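Long-range contacts in mannitol dehydrogenase (Helicobacter pylori, PDB 3TWO), which probably catalyses the reversible, NADP(H)-dependent interconversion of cinnamyl-type aldehydes and alcohols, as a zinc-containing medium-chain alcohol dehydrogenase: residues 9-13 with 48-52; 143-147 with 299-304. All coordinates share one frame; numbering follows the deposited sequence.

From the N terminus the chain runs through strand 3-9, and what follows meets the end of helix 43-49 in contact 1, closing a loop of 34 residues that holds strands 18-24 and 31-40. Contact 2 comes later: strand 144-145 waits for helix 296-308, with 151 intervening residues that include all six strands of the nucleotide-binding sheet. The two are in series, neither nested nor crossed, and lie on opposite sides of the chain's centre, with nearest atoms about 18 Å apart. Contact 1 packs the loop between strands 3-9 and 18-24 on the helix end; contact 2 ties strand 144-145 to the helix by which the chain returns after the last strand of that sheet.

Contact 1: 9-13 with 48-52; sequences AIFSK and SAYSE
A Schellman motif closes helix 43-49, and it is this helix end that the N-terminal loop packs against, I10 and K13 meeting A49, Y50 and S51. S51, with positive phi, is the C' residue: its N bonds to S48 O, while E52 N reaches back to H47 O. The turn presents the A49 carbonyl to the loop, and K13 CA meets A49 O at 3.6 Å in a nearly straight CA-H...O contact (163° at the hydrogen). The same oxygen accepts a true hydrogen bond from Y58, whose hydroxyl also pairs with S51 OG.

I10 supplies the apolar packing from the loop, against the equally buried A49. Its CG1 stands anti to the backbone N and the chain continues extended (chi1 179°, chi2 178°), which carries CD1 across to the helix end. There CD1 lies 4.1 Å from A49 CB and 3.9 Å from Y50 CE2. It sits near the plane of the phenol ring, so the methyl abuts the edge; the two side chains cross at about a right angle. K13 O comes obliquely to the same CD2-CE2 bond, 3.2 Å from Y50 CD2. On K13, CB rests 3.7 Å from Y50 O, and the chain, bent at chi3, leads its amine away.

Within the GroES-like catalytic domain of a zinc-dependent alcohol dehydrogenase, this is a helix C-terminus closed by a Schellman turn and packed against a loop from the N-terminal strands.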
loop_
_atom_site.group_PDB
_atom_site.type_symbol
_atom_site.label_atom_id
_atom_site.label_comp_id
_atom_site.label_asym_id
_atom_site.label_seq_id
_atom_site.Cartn_x
_atom_site.Cartn_y
_atom_site.Cartn_z
ATOM N N ALA B 9 -23.266 26.680 -13.459
ATOM C CA ALA B 9 -22.663 25.727 -14.382
ATOM C C ALA B 9 -21.380 26.251 -15.042
ATOM O O ALA B 9 -21.244 27.458 -15.320
ATOM C CB ALA B 9 -23.692 25.277 -15.525
ATOM N N ILE B 10 -20.480 25.310 -15.356
ATOM C CA ILE B 10 -19.302 25.605 -16.206
ATOM C C ILE B 10 -19.402 24.826 -17.510
ATOM O O ILE B 10 -19.776 23.638 -17.505
ATOM C CB ILE B 10 -18.008 25.286 -15.407
ATOM C CG1 ILE B 10 -16.756 25.555 -16.253
ATOM C CG2 ILE B 10 -18.052 23.830 -14.826
ATOM C CD1 ILE B 10 -15.425 25.303 -15.474
ATOM N N PHE B 11 -19.122 25.464 -18.644
ATOM C CA PHE B 11 -19.404 24.809 -19.913
ATOM C C PHE B 11 -18.235 24.125 -20.604
ATOM O O PHE B 11 -18.427 23.417 -21.621
ATOM C CB PHE B 11 -20.012 25.796 -20.877
ATOM C CG PHE B 11 -21.499 25.874 -20.769
ATOM C CD1 PHE B 11 -22.098 26.472 -19.633
ATOM C CD2 PHE B 11 -22.317 25.324 -21.781
ATOM C CE1 PHE B 11 -23.501 26.550 -19.511
ATOM C CE2 PHE B 11 -23.728 25.390 -21.670
ATOM C CZ PHE B 11 -24.320 26.022 -20.519
ATOM N N SER B 12 -17.035 24.428 -20.152
ATOM C CA SER B 12 -15.872 23.691 -20.578
ATOM C C SER B 12 -14.758 24.053 -19.596
ATOM O O SER B 12 -14.914 24.938 -18.774
ATOM C CB SER B 12 -15.461 24.006 -21.999
ATOM O OG SER B 12 -14.804 25.244 -22.020
ATOM N N LYS B 13 -13.638 23.368 -19.712
ATOM C CA LYS B 13 -12.645 23.328 -18.647
ATOM C C LYS B 13 -11.976 24.675 -18.405
ATOM O O LYS B 13 -11.465 24.901 -17.346
ATOM C CB LYS B 13 -11.567 22.310 -19.026
ATOM C CG LYS B 13 -10.742 22.822 -20.224
ATOM C CD LYS B 13 -10.139 21.746 -21.021
ATOM C CE LYS B 13 -9.024 21.118 -20.321
ATOM N NZ LYS B 13 -8.313 20.544 -21.465
ATOM N N SER B 48 -12.806 18.235 -11.118
ATOM C CA SER B 48 -13.774 17.760 -12.123
ATOM C C SER B 48 -14.058 18.860 -13.113
ATOM O O SER B 48 -13.967 18.628 -14.351
ATOM C CB SER B 48 -15.095 17.259 -11.526
ATOM O OG SER B 48 -14.855 16.430 -10.400
ATOM N N ALA B 49 -14.338 20.054 -12.590
ATOM C CA ALA B 49 -14.662 21.231 -13.440
ATOM C C ALA B 49 -13.603 21.471 -14.498
ATOM O O ALA B 49 -13.920 21.870 -15.652
ATOM C CB ALA B 49 -14.839 22.491 -12.598
ATOM N N TYR B 50 -12.337 21.213 -14.125
ATOM C CA TYR B 50 -11.265 21.504 -15.018
ATOM C C TYR B 50 -10.778 20.295 -15.763
ATOM O O TYR B 50 -9.774 20.380 -16.404
ATOM C CB TYR B 50 -10.125 22.126 -14.222
ATOM C CG TYR B 50 -10.466 23.505 -13.718
ATOM C CD1 TYR B 50 -9.646 24.156 -12.786
ATOM C CD2 TYR B 50 -11.626 24.173 -14.188
ATOM C CE1 TYR B 50 -9.976 25.451 -12.310
ATOM C CE2 TYR B 50 -11.957 25.490 -13.735
ATOM C CZ TYR B 50 -11.141 26.097 -12.807
ATOM O OH TYR B 50 -11.475 27.352 -12.389
ATOM N N SER B 51 -11.451 19.148 -15.636
ATOM C CA SER B 51 -10.972 17.952 -16.347
ATOM C C SER B 51 -9.541 17.531 -15.954
ATOM O O SER B 51 -8.739 17.191 -16.809
ATOM C CB SER B 51 -11.068 18.166 -17.887
ATOM O OG SER B 51 -12.463 18.318 -18.219
ATOM N N GLU B 52 -9.235 17.530 -14.664
ATOM C CA GLU B 52 -7.856 17.247 -14.218
ATOM C C GLU B 52 -7.647 15.767 -14.044
ATOM O O GLU B 52 -6.507 15.293 -13.960
ATOM C CB GLU B 52 -7.529 18.036 -12.918
ATOM C CG GLU B 52 -7.278 19.526 -13.267
ATOM C CD GLU B 52 -7.068 20.472 -12.051
ATOM O OE1 GLU B 52 -7.223 20.079 -10.867
ATOM O OE2 GLU B 52 -6.757 21.650 -12.306
#

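Contact 2: 143-147 with 299-304; sequences VISVD and TQEMVD
Q300 reaches out from helix 296-308 and grips the backbone of S145 with both ends of its carboxamide. S145 N donates to Q300 OE1 at 2.9 Å, in the plane of the amide carbonyl and on a lone pair; Q300 NE2 returns a bond of 3.0 Å to S145 O that is practically straight (179°). The acceptor lies almost in the plane of the glutamine amide. The pair of bonds mimics what a neighbouring strand would give, and fixes the rotation of the carboxamide.

The bend in the chain makes this possible: CG is anti to the backbone N, then chi2 turns to 67° and swings the amide toward the strand. NE2 also donates to D304 OD1 at 2.8 Å, on the syn side but 35° out of the carboxylate plane. D304, one helical turn on, takes the other hydrogen of NE2 close to the amide plane, so both N-H groups are used, and its negative charge would probably polarise the NH2 group.

Beside the amide, I144 fits between T299 and V303, its two branches taking one residue each. CG1 lies 3.7 Å from T299 CG2, with CD1 folded back close to the same methyl. CG2, anti to the backbone N, points to V303 CG2 at 3.9 Å and also passes 3.6 Å from Q300 OE1. V146 adds a looser touch, CG2 to V303 CG1 at 4.3 Å. T299 turns its methyl to I144 while its hydroxyl bonds to G295 O, and L159 of helix 158-171 also packs on I144.

Side-chain amide pairing with a strand edge, beside an apolar patch, here packs the helix following the last Rossmann strand against strand 144-145 of the catalytic domain's mixed sheet, holding the chain where it returns from the coenzyme domain of a medium-chain dehydrogenase.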
loop_
_atom_site.group_PDB
_atom_site.type_symbol
_atom_site.label_atom_id
_atom_site.label_comp_id
_atom_site.label_asym_id
_atom_site.label_seq_id
_atom_site.Cartn_x
_atom_site.Cartn_y
_atom_site.Cartn_z
ATOM N N VAL B 143 -30.067 9.848 1.383
ATOM C CA VAL B 143 -30.248 11.140 2.051
ATOM C C VAL B 143 -29.838 11.041 3.545
ATOM O O VAL B 143 -30.248 10.115 4.263
ATOM C CB VAL B 143 -31.716 11.635 1.875
ATOM C CG1 VAL B 143 -31.949 12.951 2.650
ATOM C CG2 VAL B 143 -32.041 11.810 0.368
ATOM N N ILE B 144 -29.056 11.987 4.034
ATOM C CA ILE B 144 -28.596 11.910 5.414
ATOM C C ILE B 144 -29.546 12.735 6.292
ATOM O O ILE B 144 -29.885 13.864 5.926
ATOM C CB ILE B 144 -27.117 12.463 5.503
ATOM C CG1 ILE B 144 -26.222 11.707 4.459
ATOM C CG2 ILE B 144 -26.591 12.526 6.992
ATOM C CD1 ILE B 144 -26.335 10.163 4.520
ATOM N N SER B 145 -29.941 12.206 7.448
ATOM C CA SER B 145 -30.795 12.939 8.354
ATOM C C SER B 145 -29.963 13.884 9.248
ATOM O O SER B 145 -28.909 13.509 9.750
ATOM C CB SER B 145 -31.535 11.946 9.221
ATOM O OG SER B 145 -32.064 12.635 10.275
ATOM N N VAL B 146 -30.405 15.127 9.398
ATOM C CA VAL B 146 -29.592 16.127 10.125
ATOM C C VAL B 146 -30.449 16.739 11.231
ATOM O O VAL B 146 -31.622 17.094 10.977
ATOM C CB VAL B 146 -29.121 17.253 9.194
ATOM C CG1 VAL B 146 -28.518 18.420 10.000
ATOM C CG2 VAL B 146 -28.114 16.700 8.144
ATOM N N ASP B 147 -29.894 16.848 12.445
ATOM C CA ASP B 147 -30.615 17.464 13.579
ATOM C C ASP B 147 -31.115 18.858 13.217
ATOM O O ASP B 147 -30.335 19.671 12.771
ATOM C CB ASP B 147 -29.650 17.644 14.749
ATOM C CG ASP B 147 -30.367 18.008 16.008
ATOM O OD1 ASP B 147 -30.965 19.101 16.141
ATOM O OD2 ASP B 147 -30.391 17.133 16.862
ATOM N N THR B 299 -21.717 7.484 6.709
ATOM C CA THR B 299 -21.951 8.933 6.605
ATOM C C THR B 299 -22.971 9.436 7.676
ATOM O O THR B 299 -22.734 10.486 8.350
ATOM C CB THR B 299 -22.406 9.333 5.198
ATOM O OG1 THR B 299 -21.425 8.895 4.216
ATOM C CG2 THR B 299 -22.646 10.923 5.091
ATOM N N GLN B 300 -24.071 8.674 7.861
ATOM C CA GLN B 300 -25.033 8.979 8.923
ATOM C C GLN B 300 -24.352 8.900 10.304
ATOM O O GLN B 300 -24.522 9.803 11.134
ATOM C CB GLN B 300 -26.250 8.045 8.891
ATOM C CG GLN B 300 -27.353 8.437 9.913
ATOM C CD GLN B 300 -28.000 9.764 9.549
ATOM O OE1 GLN B 300 -28.580 9.874 8.468
ATOM N NE2 GLN B 300 -27.838 10.829 10.425
ATOM N N GLU B 301 -23.599 7.837 10.554
ATOM C CA GLU B 301 -22.914 7.727 11.818
ATOM C C GLU B 301 -22.009 8.954 12.039
ATOM O O GLU B 301 -21.954 9.521 13.129
ATOM C CB GLU B 301 -22.060 6.452 11.805
ATOM C CG GLU B 301 -21.156 6.281 13.047
ATOM C CD GLU B 301 -20.070 5.191 12.820
ATOM O OE1 GLU B 301 -18.873 5.456 13.110
ATOM O OE2 GLU B 301 -20.425 4.101 12.310
ATOM N N MET B 302 -21.309 9.368 11.001
ATOM C CA MET B 302 -20.331 10.495 11.119
ATOM C C MET B 302 -21.048 11.831 11.387
ATOM O O MET B 302 -20.656 12.621 12.286
ATOM C CB MET B 302 -19.413 10.566 9.868
ATOM C CG MET B 302 -18.536 11.837 9.693
ATOM S SD MET B 302 -19.507 13.248 9.041
ATOM C CE MET B 302 -18.650 14.608 9.647
ATOM N N VAL B 303 -22.105 12.092 10.639
ATOM C CA VAL B 303 -22.865 13.323 10.909
ATOM C C VAL B 303 -23.416 13.339 12.330
ATOM O O VAL B 303 -23.309 14.354 13.029
ATOM C CB VAL B 303 -23.991 13.576 9.822
ATOM C CG1 VAL B 303 -24.992 14.685 10.282
ATOM C CG2 VAL B 303 -23.310 13.944 8.443
ATOM N N ASP B 304 -23.963 12.201 12.780
ATOM C CA ASP B 304 -24.511 12.117 14.152
ATOM C C ASP B 304 -23.416 12.428 15.179
ATOM O O ASP B 304 -23.666 13.159 16.159
ATOM C CB ASP B 304 -25.104 10.703 14.450
ATOM C CG ASP B 304 -26.366 10.399 13.623
ATOM O OD1 ASP B 304 -26.969 11.311 13.009
ATOM O OD2 ASP B 304 -26.733 9.227 13.536
#